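Local coordinates for extracellular solute-binding protein, family 1 (Bifidobacterium longum subsp. infantis ATCC 15697, PDB 3OMB) that probably captures a solute, perhaps a carbohydrate, outside the cell and delivers it to an ABC transporter, and carries a bound magnesium ion, at residues T197-P200 against A206-I209; N212-K215 against F221-Y224; E266-Y271 against A495-K500; Q296-D299 against A303-G306; S312-D315 against L320-Q323. All blocks are in the same frame, centred on the assembly; numbering follows the deposited sequence. Where two conformers were deposited one is given.

Contact 1 (T197-P200 against A206-I209); sequences TQDP and ADEI. With MG (magnesium ion), chain B.
Glu208 OE2 and Asp199 OD1 lie 3.1 Å apart because both bind the same magnesium ion, Asp199 OD1 at 2.1 Å from the metal. Glu208 is bidentate: its chain bends at chi2 (75°), bringing both carboxylate oxygens to the ion, OE2 at 2.4 Å and OE1 at a longer 2.7 Å. The Asp199 carboxylate stands nearly perpendicular, its plane 79° from that of Glu208, and gives the metal one oxygen while OD2 accepts from Gly204 N. Asp207 adds OD1, 2.2 Å from the magnesium. Asn201, Asn203 and the carbonyl of Gln205 complete the shell, so that one short loop between helix 185-197 and strand 209-211 wraps the ion, much as the loop of an EF-hand does. Water 1 donates to Glu208 OE1 over 2.7 Å and accepts a weak bond from Asp199 N. The Pro200 ring lies against the Glu208 stem, Pro200 CG 3.8 Å from Glu208 CG, and also touches Trp173 and Leu177 of helix 171-177. A glycine in place of Pro200 would probably open a gap beside that stem and leave the Glu208 carboxylate easier to turn.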
loop_
_atom_site.group_PDB
_atom_site.type_symbol
_atom_site.label_atom_id
_atom_site.label_comp_id
_atom_site.label_asym_id
_atom_site.label_seq_id
_atom_site.Cartn_x
_atom_site.Cartn_y
_atom_site.Cartn_z
ATOM N N THR A 197 0.502 -9.361 -32.953
ATOM C CA THR A 197 0.441 -9.575 -34.403
ATOM C C THR A 197 -0.936 -9.932 -34.993
ATOM O O THR A 197 -1.123 -9.877 -36.211
ATOM C CB THR A 197 1.432 -10.673 -34.838
ATOM O OG1 THR A 197 1.365 -10.832 -36.253
ATOM C CG2 THR A 197 1.063 -11.996 -34.208
ATOM N N GLN A 198 -1.887 -10.306 -34.146
ATOM C CA GLN A 198 -3.188 -10.783 -34.647
ATOM C C GLN A 198 -4.344 -9.796 -34.480
ATOM O O GLN A 198 -5.511 -10.174 -34.559
ATOM C CB GLN A 198 -3.504 -12.149 -34.037
ATOM C CG GLN A 198 -2.577 -13.283 -34.563
ATOM C CD GLN A 198 -2.807 -14.593 -33.817
ATOM O OE1 GLN A 198 -3.923 -14.891 -33.386
ATOM N NE2 GLN A 198 -1.737 -15.370 -33.634
ATOM N N ASP A 199 -4.010 -8.525 -34.265
ATOM C CA ASP A 199 -5.017 -7.470 -34.184
ATOM C C ASP A 199 -6.293 -7.807 -33.352
ATOM O O ASP A 199 -7.417 -7.695 -33.867
ATOM C CB ASP A 199 -5.404 -7.010 -35.614
ATOM C CG ASP A 199 -6.291 -5.770 -35.600
ATOM O OD1 ASP A 199 -6.083 -4.847 -34.756
ATOM O OD2 ASP A 199 -7.203 -5.727 -36.433
ATOM N N PRO A 200 -6.137 -8.189 -32.064
ATOM C CA PRO A 200 -7.331 -8.634 -31.325
ATOM C C PRO A 200 -8.372 -7.563 -31.037
ATOM O O PRO A 200 -9.521 -7.922 -30.764
ATOM C CB PRO A 200 -6.755 -9.206 -29.997
ATOM C CG PRO A 200 -5.438 -8.546 -29.829
ATOM C CD PRO A 200 -4.907 -8.372 -31.272
ATOM N N ALA A 206 -1.798 -2.161 -36.000
ATOM C CA ALA A 206 -0.876 -2.784 -35.065
ATOM C C ALA A 206 -0.630 -1.830 -33.885
ATOM O O ALA A 206 0.481 -1.381 -33.642
ATOM C CB ALA A 206 0.438 -3.169 -35.774
ATOM N N ASP A 207 -1.705 -1.536 -33.166
ATOM C CA ASP A 207 -1.700 -0.601 -32.071
ATOM C C ASP A 207 -1.692 -1.281 -30.693
ATOM O O ASP A 207 -1.495 -0.614 -29.695
ATOM C CB ASP A 207 -2.926 0.339 -32.163
ATOM C CG ASP A 207 -4.277 -0.397 -32.102
ATOM O OD1 ASP A 207 -4.390 -1.608 -32.407
ATOM O OD2 ASP A 207 -5.278 0.268 -31.776
ATOM N N GLU A 208 -1.945 -2.586 -30.637
ATOM C CA GLU A 208 -1.963 -3.317 -29.361
ATOM C C GLU A 208 -0.601 -3.228 -28.647
ATOM O O GLU A 208 0.442 -3.493 -29.258
ATOM C CB GLU A 208 -2.312 -4.787 -29.587
ATOM C CG GLU A 208 -3.747 -5.106 -29.992
ATOM C CD GLU A 208 -4.109 -4.777 -31.446
ATOM O OE1 GLU A 208 -3.247 -4.439 -32.293
ATOM O OE2 GLU A 208 -5.298 -4.870 -31.758
ATOM N N ILE A 209 -0.621 -2.845 -27.365
ATOM C CA ILE A 209 0.540 -2.958 -26.479
ATOM C C ILE A 209 0.348 -4.284 -25.751
ATOM O O ILE A 209 -0.524 -4.368 -24.882
ATOM C CB ILE A 209 0.551 -1.818 -25.440
ATOM C CG1 ILE A 209 0.775 -0.476 -26.125
ATOM C CG2 ILE A 209 1.632 -2.054 -24.371
ATOM C CD1 ILE A 209 0.455 0.727 -25.245
HETATM MG MG MG B . -5.400 -3.282 -33.500
HETATM O O HOH W 1 -1.940 -6.243 -33.904
#

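Contact 2 (N212-K215 against F221-Y224); sequences NIKK and FTWY
Lys214 reaches across to the backbone of Trp223, its NZ donating to Trp223 O over 2.7 Å. The chain runs extended from the backbone and bends once, at chi3 (68°), which swings the ammonium group onto the carbonyl. It comes in tilted 33° from the carbonyl plane. Thr222 OG1 donates to the same Trp223 O over 2.8 Å from the opposite face, standing well above the plane, so two donors grip this one oxygen. Here the packing is close: Lys214 CD rests on Tyr224 CB at 3.8 Å, and the Trp223 CB lies over one face of the Tyr224 ring, toward its rim. With an alanine in place of Lys214, Trp223 O would probably lose its charged donor and Tyr224 CB its cover. The other side is joined more loosely, through solvent. Water 2 accepts from Lys214 N (2.8 Å) and donates to Tyr224 O (2.6 Å), while water 3 donates both to Lys215 O (2.8 Å) and to Thr222 OG1 (2.6 Å). Water 2 thus links backbone to backbone, and water 3 a backbone carbonyl to a hydroxyl, within a long connection that leaves strand 209-211 and runs on to strand 248-251. Asp289 and Tyr292 of helix 289-297 touch the Lys214 side chain, and Tyr224 packs on Phe309 of strand 305-310.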
loop_
_atom_site.group_PDB
_atom_site.type_symbol
_atom_site.label_atom_id
_atom_site.label_comp_id
_atom_site.label_asym_id
_atom_site.label_seq_id
_atom_site.Cartn_x
_atom_site.Cartn_y
_atom_site.Cartn_z
ATOM N N ASN A 212 1.989 -3.896 -20.721
ATOM C CA ASN A 212 2.537 -2.595 -20.333
ATOM C C ASN A 212 3.042 -2.650 -18.900
ATOM O O ASN A 212 2.433 -3.282 -18.044
ATOM C CB ASN A 212 1.517 -1.447 -20.552
ATOM C CG ASN A 212 2.195 -0.115 -20.826
ATOM O OD1 ASN A 212 3.425 -0.026 -20.876
ATOM N ND2 ASN A 212 1.405 0.926 -20.999
ATOM N N ILE A 213 4.178 -2.012 -18.649
ATOM C CA ILE A 213 4.777 -2.008 -17.316
ATOM C C ILE A 213 5.165 -0.573 -16.925
ATOM O O ILE A 213 5.471 0.269 -17.811
ATOM C CB ILE A 213 5.995 -2.995 -17.193
ATOM C CG1 ILE A 213 7.094 -2.680 -18.229
ATOM C CG2 ILE A 213 5.541 -4.472 -17.362
ATOM C CD1 ILE A 213 8.398 -3.484 -18.013
ATOM N N LYS A 214 5.142 -0.318 -15.611
ATOM C CA LYS A 214 5.530 0.943 -15.006
ATOM C C LYS A 214 7.046 1.141 -14.994
ATOM O O LYS A 214 7.814 0.175 -14.830
ATOM C CB LYS A 214 5.021 1.010 -13.554
ATOM C CG LYS A 214 3.522 1.242 -13.437
ATOM C CD LYS A 214 2.970 1.227 -11.989
ATOM C CE LYS A 214 3.446 2.422 -11.147
ATOM N NZ LYS A 214 2.853 2.465 -9.726
ATOM N N LYS A 215 7.477 2.396 -15.140
ATOM C CA LYS A 215 8.886 2.715 -14.991
ATOM C C LYS A 215 9.301 2.428 -13.553
ATOM O O LYS A 215 8.464 2.392 -12.654
ATOM C CB LYS A 215 9.190 4.169 -15.395
ATOM C CG LYS A 215 8.729 5.274 -14.424
ATOM C CD LYS A 215 9.298 6.602 -14.933
ATOM C CE LYS A 215 9.212 7.728 -13.920
ATOM N NZ LYS A 215 7.835 8.305 -13.862
ATOM N N PHE A 221 10.700 -0.291 -4.858
ATOM C CA PHE A 221 9.758 -0.928 -5.776
ATOM C C PHE A 221 8.321 -0.446 -5.514
ATOM O O PHE A 221 7.868 -0.420 -4.377
ATOM C CB PHE A 221 9.891 -2.449 -5.736
ATOM C CG PHE A 221 11.256 -2.926 -6.120
ATOM C CD1 PHE A 221 11.632 -2.963 -7.465
ATOM C CD2 PHE A 221 12.181 -3.304 -5.140
ATOM C CE1 PHE A 221 12.915 -3.394 -7.848
ATOM C CE2 PHE A 221 13.483 -3.725 -5.498
ATOM C CZ PHE A 221 13.848 -3.774 -6.861
ATOM N N THR A 222 7.631 -0.051 -6.580
ATOM C CA THR A 222 6.340 0.623 -6.466
ATOM C C THR A 222 5.158 -0.358 -6.464
ATOM O O THR A 222 5.293 -1.560 -6.753
ATOM C CB THR A 222 6.090 1.548 -7.691
ATOM O OG1 THR A 222 5.980 0.735 -8.874
ATOM C CG2 THR A 222 7.221 2.516 -7.888
ATOM N N TRP A 223 3.986 0.190 -6.180
ATOM C CA TRP A 223 2.744 -0.504 -6.474
ATOM C C TRP A 223 2.796 -0.871 -7.948
ATOM O O TRP A 223 3.252 -0.081 -8.780
ATOM C CB TRP A 223 1.527 0.382 -6.175
ATOM C CG TRP A 223 1.170 0.415 -4.726
ATOM C CD1 TRP A 223 1.988 0.804 -3.695
ATOM C CD2 TRP A 223 -0.092 0.062 -4.124
ATOM N NE1 TRP A 223 1.313 0.716 -2.510
ATOM C CE2 TRP A 223 0.040 0.266 -2.737
ATOM C CE3 TRP A 223 -1.316 -0.405 -4.625
ATOM C CZ2 TRP A 223 -1.003 0.007 -1.825
ATOM C CZ3 TRP A 223 -2.356 -0.661 -3.721
ATOM C CH2 TRP A 223 -2.182 -0.463 -2.330
ATOM N N TYR A 224 2.369 -2.093 -8.238
ATOM C CA TYR A 224 2.200 -2.562 -9.595
ATOM C C TYR A 224 3.558 -2.679 -10.296
ATOM O O TYR A 224 3.622 -2.668 -11.528
ATOM C CB TYR A 224 1.171 -1.712 -10.386
ATOM C CG TYR A 224 -0.070 -1.314 -9.590
ATOM C CD1 TYR A 224 -0.813 -2.276 -8.869
ATOM C CD2 TYR A 224 -0.523 0.012 -9.572
ATOM C CE1 TYR A 224 -1.941 -1.922 -8.128
ATOM C CE2 TYR A 224 -1.678 0.383 -8.823
ATOM C CZ TYR A 224 -2.368 -0.603 -8.120
ATOM O OH TYR A 224 -3.480 -0.289 -7.386
HETATM O O HOH W 2 4.366 -2.576 -14.065
HETATM O O HOH W 3 7.472 0.399 -10.916
#

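Contact 3 (E266-Y271 against A495-K500); sequences EVIKYY and ATWMSK
Trp497 makes the first touch, its CB pressed on Ile268 CG2 at 3.5 Å. The indole turns one edge to the isoleucine: Ile268 CD1 lies near the ring plane, 4.2 Å from Trp497 CE3. Ile268 can serve two neighbours because its chi1 of -72° sets CG2 opposite the backbone N, facing the other helix, while CG1 carries CD1 to the indole edge. At its far side Trp497 NE1 bonds to Glu506, and the ring meets Tyr510 edge-to-face, so helix 503-516 packs against the same indole. The two short helical segments approach to 8.0 Å between axes at an angle of 39°, a close helix-helix packing that brings residues from near the C-terminus back onto helix 262-276, more than 220 residues earlier in the chain. Next comes Met498, deposited as selenomethionine. Its side chain crosses that of Ile268 at about a right angle, Met498 CG 3.9 Å from Ile268 CG2. The chain then bends at its last torsion and runs alongside Tyr271, pointing the same way, with CE 3.6 Å from Tyr271 CG. Met498 SE sits 5.5 Å from the centroid of the Tyr271 ring, an oblique Met-aromatic contact. The tyrosine hydroxyl lies beyond this, bonded to Pro226 O, and Met498 O bonds to His272 ND1.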
loop_
_atom_site.group_PDB
_atom_site.type_symbol
_atom_site.label_atom_id
_atom_site.label_comp_id
_atom_site.label_asym_id
_atom_site.label_seq_id
_atom_site.Cartn_x
_atom_site.Cartn_y
_atom_site.Cartn_z
ATOM N N GLU A 266 16.688 -13.814 -13.403
ATOM C CA GLU A 266 15.772 -14.476 -14.369
ATOM C C GLU A 266 14.576 -13.584 -14.778
ATOM O O GLU A 266 14.188 -13.558 -15.959
ATOM C CB GLU A 266 15.268 -15.842 -13.860
ATOM C CG GLU A 266 16.299 -16.965 -13.850
ATOM C CD GLU A 266 17.146 -17.061 -15.133
ATOM O OE1 GLU A 266 16.576 -17.172 -16.251
ATOM O OE2 GLU A 266 18.397 -17.033 -15.016
ATOM N N VAL A 267 14.013 -12.849 -13.819
ATOM C CA VAL A 267 12.936 -11.918 -14.119
ATOM C C VAL A 267 13.430 -10.882 -15.134
ATOM O O VAL A 267 12.759 -10.638 -16.120
ATOM C CB VAL A 267 12.334 -11.250 -12.854
ATOM C CG1 VAL A 267 11.469 -10.049 -13.241
ATOM C CG2 VAL A 267 11.500 -12.245 -12.020
ATOM N N ILE A 268 14.620 -10.320 -14.916
ATOM C CA ILE A 268 15.135 -9.250 -15.795
ATOM C C ILE A 268 15.420 -9.767 -17.217
ATOM O O ILE A 268 15.118 -9.103 -18.218
ATOM C CB ILE A 268 16.408 -8.596 -15.186
ATOM C CG1 ILE A 268 16.046 -7.732 -13.972
ATOM C CG2 ILE A 268 17.235 -7.816 -16.257
ATOM C CD1 ILE A 268 17.241 -7.498 -13.068
ATOM N N LYS A 269 15.989 -10.959 -17.311
ATOM C CA LYS A 269 16.226 -11.567 -18.615
ATOM C C LYS A 269 14.900 -11.817 -19.348
ATOM O O LYS A 269 14.812 -11.608 -20.565
ATOM C CB LYS A 269 17.027 -12.856 -18.467
ATOM C CG LYS A 269 18.492 -12.600 -18.107
ATOM C CD LYS A 269 19.240 -13.878 -17.738
ATOM C CE LYS A 269 19.364 -14.858 -18.887
ATOM N NZ LYS A 269 20.218 -14.299 -19.948
ATOM N N TYR A 270 13.872 -12.253 -18.609
ATOM C CA TYR A 270 12.580 -12.531 -19.224
ATOM C C TYR A 270 11.973 -11.237 -19.770
ATOM O O TYR A 270 11.501 -11.202 -20.925
ATOM C CB TYR A 270 11.637 -13.249 -18.261
ATOM C CG TYR A 270 10.270 -13.549 -18.835
ATOM C CD1 TYR A 270 10.106 -14.464 -19.890
ATOM C CD2 TYR A 270 9.140 -12.905 -18.340
ATOM C CE1 TYR A 270 8.831 -14.743 -20.427
ATOM C CE2 TYR A 270 7.875 -13.161 -18.864
ATOM C CZ TYR A 270 7.728 -14.080 -19.906
ATOM O OH TYR A 270 6.468 -14.344 -20.395
ATOM N N TYR A 271 12.012 -10.169 -18.968
ATOM C CA TYR A 271 11.582 -8.878 -19.457
ATOM C C TYR A 271 12.390 -8.419 -20.668
ATOM O O TYR A 271 11.815 -7.834 -21.600
ATOM C CB TYR A 271 11.601 -7.820 -18.354
ATOM C CG TYR A 271 10.357 -7.829 -17.473
ATOM C CD1 TYR A 271 9.069 -7.707 -18.034
ATOM C CD2 TYR A 271 10.461 -7.977 -16.079
ATOM C CE1 TYR A 271 7.919 -7.689 -17.227
ATOM C CE2 TYR A 271 9.330 -7.957 -15.259
ATOM C CZ TYR A 271 8.056 -7.816 -15.843
ATOM O OH TYR A 271 6.922 -7.808 -15.052
ATOM N N ALA A 495 16.782 -1.270 -15.100
ATOM C CA ALA A 495 16.065 -0.791 -16.293
ATOM C C ALA A 495 16.909 -1.007 -17.552
ATOM O O ALA A 495 16.390 -1.446 -18.579
ATOM C CB ALA A 495 15.731 0.670 -16.156
ATOM N N THR A 496 18.201 -0.692 -17.470
ATOM C CA THR A 496 19.100 -0.814 -18.624
ATOM C C THR A 496 19.232 -2.268 -19.081
ATOM O O THR A 496 19.180 -2.548 -20.270
ATOM C CB THR A 496 20.499 -0.208 -18.334
ATOM O OG1 THR A 496 20.351 1.185 -18.032
ATOM C CG2 THR A 496 21.452 -0.379 -19.553
ATOM N N TRP A 497 19.397 -3.182 -18.126
ATOM C CA TRP A 497 19.398 -4.608 -18.424
ATOM C C TRP A 497 18.098 -5.076 -19.085
ATOM O O TRP A 497 18.127 -5.863 -20.034
ATOM C CB TRP A 497 19.668 -5.417 -17.165
ATOM C CG TRP A 497 21.106 -5.363 -16.683
ATOM C CD1 TRP A 497 22.234 -5.187 -17.440
ATOM C CD2 TRP A 497 21.553 -5.548 -15.338
ATOM N NE1 TRP A 497 23.358 -5.232 -16.640
ATOM C CE2 TRP A 497 22.964 -5.449 -15.344
ATOM C CE3 TRP A 497 20.892 -5.774 -14.118
ATOM C CZ2 TRP A 497 23.728 -5.568 -14.178
ATOM C CZ3 TRP A 497 21.654 -5.900 -12.964
ATOM C CH2 TRP A 497 23.055 -5.803 -13.004
HETATM N N MSE A 498 16.960 -4.588 -18.577
HETATM C CA MSE A 498 15.674 -4.949 -19.131
HETATM C C MSE A 498 15.559 -4.500 -20.582
HETATM O O MSE A 498 15.193 -5.294 -21.452
HETATM C CB MSE A 498 14.561 -4.392 -18.274
HETATM C CG MSE A 498 14.422 -5.180 -16.966
HETATM SE SE MSE A 498 13.281 -4.303 -15.691
HETATM C CE MSE A 498 11.593 -4.529 -16.603
ATOM N N SER A 499 15.904 -3.241 -20.833
ATOM C CA SER A 499 15.874 -2.669 -22.172
ATOM C C SER A 499 16.986 -3.125 -23.136
ATOM O O SER A 499 16.700 -3.428 -24.310
ATOM C CB SER A 499 15.842 -1.136 -22.091
ATOM O OG SER A 499 14.644 -0.720 -21.470
ATOM N N LYS A 500 18.231 -3.166 -22.659
ATOM C CA LYS A 500 19.398 -3.364 -23.539
ATOM C C LYS A 500 20.138 -4.695 -23.403
ATOM O O LYS A 500 21.060 -4.963 -24.174
ATOM C CB LYS A 500 20.415 -2.229 -23.341
ATOM C CG LYS A 500 19.845 -0.861 -23.687
ATOM C CD LYS A 500 19.881 -0.617 -25.201
ATOM C CE LYS A 500 19.065 0.619 -25.580
ATOM N NZ LYS A 500 19.237 1.689 -24.546
#

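Contact 4 (Q296-D299 against A303-G306); sequences QISD and AKTG
Thr305 OG1 donates to Gln296 OE1 over 2.8 Å, lying in the amide plane and on a lone pair of the oxygen, with a C=O...donor angle of 130°. Gln296 bends at chi2 (66°) to bring its carbonyl round to the threonine, and the same OE1 also accepts from Asn212 ND2, so this buried acceptor has two donors. Water 4 serves the backbone: it donates to Gln296 O at 2.7 Å and accepts from Lys304 N at 2.8 Å, joining the last turn of helix 289-297 to the residue just before strand 305-310. Ser298 is the first residue to leave the helix, where the chain turns, and its OG bonds mainly to Thr302 O. Lys304 NZ gives Ser298 OG only a weak bond of 3.5 Å, while the lysine stem packs against it, Lys304 CG to Ser298 CB 3.7 Å. Asp299 OD1 takes the N-H groups of Lys301 and Thr302, tying the tight turn. With NZ also in a weak, long ion pair with Asp207 OD2, Lys304 probably offsets some of the negative charge gathered by the neighbouring magnesium loop.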
loop_
_atom_site.group_PDB
_atom_site.type_symbol
_atom_site.label_atom_id
_atom_site.label_comp_id
_atom_site.label_asym_id
_atom_site.label_seq_id
_atom_site.Cartn_x
_atom_site.Cartn_y
_atom_site.Cartn_z
ATOM N N GLN A 296 -3.627 2.455 -21.032
ATOM C CA GLN A 296 -4.649 1.443 -20.708
ATOM C C GLN A 296 -6.074 1.948 -20.881
ATOM O O GLN A 296 -6.946 1.217 -21.378
ATOM C CB GLN A 296 -4.460 0.953 -19.249
ATOM C CG GLN A 296 -3.368 -0.095 -19.075
ATOM C CD GLN A 296 -1.955 0.422 -19.351
ATOM O OE1 GLN A 296 -1.444 0.293 -20.478
ATOM N NE2 GLN A 296 -1.309 0.998 -18.323
ATOM N N ILE A 297 -6.313 3.193 -20.478
ATOM C CA ILE A 297 -7.646 3.780 -20.556
ATOM C C ILE A 297 -8.048 4.108 -21.994
ATOM O O ILE A 297 -9.233 4.013 -22.343
ATOM C CB ILE A 297 -7.800 4.992 -19.600
ATOM C CG1 ILE A 297 -7.881 4.490 -18.151
ATOM C CG2 ILE A 297 -9.036 5.824 -19.949
ATOM C CD1 ILE A 297 -8.071 5.572 -17.109
ATOM N N SER A 298 -7.056 4.450 -22.823
ATOM C CA SER A 298 -7.264 4.693 -24.253
ATOM C C SER A 298 -8.376 5.739 -24.399
ATOM O O SER A 298 -8.427 6.713 -23.618
ATOM C CB SER A 298 -7.579 3.352 -24.958
ATOM O OG SER A 298 -7.912 3.484 -26.330
ATOM N N ASP A 299 -9.286 5.518 -25.342
ATOM C CA ASP A 299 -10.406 6.429 -25.560
ATOM C C ASP A 299 -11.731 5.909 -24.967
ATOM O O ASP A 299 -12.803 6.457 -25.234
ATOM C CB ASP A 299 -10.560 6.681 -27.059
ATOM C CG ASP A 299 -10.978 5.437 -27.815
ATOM O OD1 ASP A 299 -10.954 4.319 -27.240
ATOM O OD2 ASP A 299 -11.335 5.576 -28.996
ATOM N N ALA A 303 -9.809 -0.964 -26.715
ATOM C CA ALA A 303 -8.794 -1.421 -25.785
ATOM C C ALA A 303 -7.442 -1.457 -26.483
ATOM O O ALA A 303 -7.350 -1.852 -27.652
ATOM C CB ALA A 303 -9.149 -2.795 -25.246
ATOM N N LYS A 304 -6.397 -1.051 -25.769
ATOM C CA LYS A 304 -5.047 -1.018 -26.343
ATOM C C LYS A 304 -4.065 -2.011 -25.693
ATOM O O LYS A 304 -3.115 -2.468 -26.335
ATOM C CB LYS A 304 -4.471 0.408 -26.272
ATOM C CG LYS A 304 -5.231 1.458 -27.112
ATOM C CD LYS A 304 -4.967 1.291 -28.598
ATOM C CE LYS A 304 -5.434 2.512 -29.404
ATOM N NZ LYS A 304 -6.916 2.616 -29.569
ATOM N N THR A 305 -4.301 -2.359 -24.435
ATOM C CA THR A 305 -3.296 -3.068 -23.650
ATOM C C THR A 305 -3.768 -4.453 -23.236
ATOM O O THR A 305 -4.876 -4.613 -22.725
ATOM C CB THR A 305 -2.941 -2.267 -22.397
ATOM O OG1 THR A 305 -2.430 -0.996 -22.800
ATOM C CG2 THR A 305 -1.898 -2.994 -21.531
ATOM N N GLY A 306 -2.914 -5.449 -23.438
ATOM C CA GLY A 306 -3.292 -6.843 -23.180
ATOM C C GLY A 306 -3.171 -7.234 -21.731
ATOM O O GLY A 306 -4.080 -7.878 -21.199
HETATM O O HOH W 4 -6.590 -0.978 -22.937
#

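Contact 5 (S312-D315 against L320-Q323); sequences SPSD and LKDQ
Lys321 lays its aliphatic stem beside the first turn of helix 313-317, touching Pro313 with its root and Ser314 with its middle. The CG of Lys321 lies between the backbone N and the carbonyl carbon (chi1 66°), the crowded position, and from there the chain runs extended past Ser314 and outward. Its CB faces the Pro313 carbonyl, 3.6 Å from Pro313 O. Farther along, Lys321 CD meets Ser314 CB at 3.4 Å, tighter than usual for two carbons. Pro313 answers with its ring carbon CB, 3.6 Å from Lys321 O and 4.0 Å from Lys321 CB. The serine hydroxyl does not engage the lysine's charge; Ser314 OG makes a weak bond to Glu440. Beyond CE the lysine bends away (chi4 57°), and NZ forms a long salt bridge with Asp322 OD1 at 3.8 Å, within its own segment. The helix start is fixed independently: Ser312 is the N-cap, its OG accepting from Asp315 N at 2.9 Å with an angle of 161°, and it too bonds to Glu440. The chain thus folds the 3-10 segment 320-323, which leads into strand 324-326, an outermost strand of its sheet, back against the start of the short helix. Since carbons meet only carbons and two backbone carbonyls here, with the ammonium group directed elsewhere, the two parts are held by van der Waals contact at the surface and not by charge.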
loop_
_atom_site.group_PDB
_atom_site.type_symbol
_atom_site.label_atom_id
_atom_site.label_comp_id
_atom_site.label_asym_id
_atom_site.label_seq_id
_atom_site.Cartn_x
_atom_site.Cartn_y
_atom_site.Cartn_z
ATOM N N SER A 312 -7.625 -3.279 -10.424
ATOM C CA SER A 312 -8.853 -3.927 -10.892
ATOM C C SER A 312 -9.175 -3.521 -12.333
ATOM O O SER A 312 -8.769 -2.451 -12.785
ATOM C CB SER A 312 -10.035 -3.545 -9.992
ATOM O OG SER A 312 -10.475 -2.222 -10.270
ATOM N N PRO A 313 -9.917 -4.372 -13.058
ATOM C CA PRO A 313 -10.346 -4.007 -14.406
ATOM C C PRO A 313 -10.983 -2.622 -14.435
ATOM O O PRO A 313 -10.690 -1.835 -15.313
ATOM C CB PRO A 313 -11.386 -5.075 -14.729
ATOM C CG PRO A 313 -10.818 -6.304 -14.029
ATOM C CD PRO A 313 -10.378 -5.726 -12.684
ATOM N N SER A 314 -11.851 -2.322 -13.479
ATOM C CA SER A 314 -12.501 -1.036 -13.478
ATOM C C SER A 314 -11.529 0.110 -13.187
ATOM O O SER A 314 -11.586 1.140 -13.837
ATOM C CB SER A 314 -13.623 -1.023 -12.462
ATOM O OG SER A 314 -14.006 0.311 -12.230
ATOM N N ASP A 315 -10.649 -0.060 -12.211
ATOM C CA ASP A 315 -9.727 1.018 -11.859
ATOM C C ASP A 315 -8.735 1.305 -12.986
ATOM O O ASP A 315 -8.406 2.456 -13.258
ATOM C CB ASP A 315 -8.957 0.674 -10.582
ATOM C CG ASP A 315 -8.253 1.893 -9.975
ATOM O OD1 ASP A 315 -8.938 2.905 -9.700
ATOM O OD2 ASP A 315 -7.015 1.839 -9.775
ATOM N N LEU A 320 -13.720 0.171 -20.422
ATOM C CA LEU A 320 -13.347 -1.075 -21.095
ATOM C C LEU A 320 -13.312 -2.281 -20.155
ATOM O O LEU A 320 -12.989 -3.373 -20.601
ATOM C CB LEU A 320 -11.989 -0.938 -21.804
ATOM C CG LEU A 320 -11.872 0.217 -22.797
ATOM C CD1 LEU A 320 -10.414 0.563 -23.034
ATOM C CD2 LEU A 320 -12.606 -0.077 -24.094
ATOM N N LYS A 321 -13.688 -2.083 -18.887
ATOM C CA LYS A 321 -13.512 -3.110 -17.835
ATOM C C LYS A 321 -14.047 -4.522 -18.118
ATOM O O LYS A 321 -13.468 -5.493 -17.634
ATOM C CB LYS A 321 -13.999 -2.619 -16.460
ATOM C CG LYS A 321 -15.509 -2.364 -16.347
ATOM C CD LYS A 321 -15.854 -1.731 -14.990
ATOM C CE LYS A 321 -17.239 -1.055 -14.986
ATOM N NZ LYS A 321 -18.315 -2.021 -15.354
ATOM N N ASP A 322 -15.134 -4.650 -18.886
ATOM C CA ASP A 322 -15.738 -5.978 -19.095
ATOM C C ASP A 322 -14.886 -6.911 -19.937
ATOM O O ASP A 322 -15.097 -8.113 -19.934
ATOM C CB ASP A 322 -17.140 -5.874 -19.698
ATOM C CG ASP A 322 -18.077 -5.039 -18.843
ATOM O OD1 ASP A 322 -17.964 -5.045 -17.585
ATOM O OD2 ASP A 322 -18.927 -4.347 -19.440
ATOM N N GLN A 323 -13.918 -6.353 -20.651
ATOM C CA GLN A 323 -12.955 -7.153 -21.425
ATOM C C GLN A 323 -11.872 -7.823 -20.552
ATOM O O GLN A 323 -11.188 -8.754 -21.009
ATOM C CB GLN A 323 -12.279 -6.268 -22.471
ATOM C CG GLN A 323 -13.207 -5.895 -23.602
ATOM C CD GLN A 323 -12.520 -5.116 -24.676
ATOM O OE1 GLN A 323 -11.474 -5.509 -25.179
ATOM N NE2 GLN A 323 -13.124 -4.005 -25.065
#

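Contacts 1, 2 and 3 lie on the same side of the chain's centre. Contact 1 holds the magnesium ion; contact 4 is the one that touches it, about 11 Å away between centres, through Ile209 N to Lys304 O (2.7 Å) and Ile209 O to Gly306 N (3.0 Å), the parallel pairing of strands 209-211 and 305-310. The Lys304 side chain comes within about 7 Å of the magnesium. Contact 2 touches contact 4 where Asn212 CB packs on Thr305 CG2 (3.9 Å), centres about 17 Å apart, while Ile213 packs on Met498 and Tyr271 of contact 3, centres about 14 Å apart. Contact 5 packs on contact 4 through Leu320 and Gln323, about 10 Å between centres.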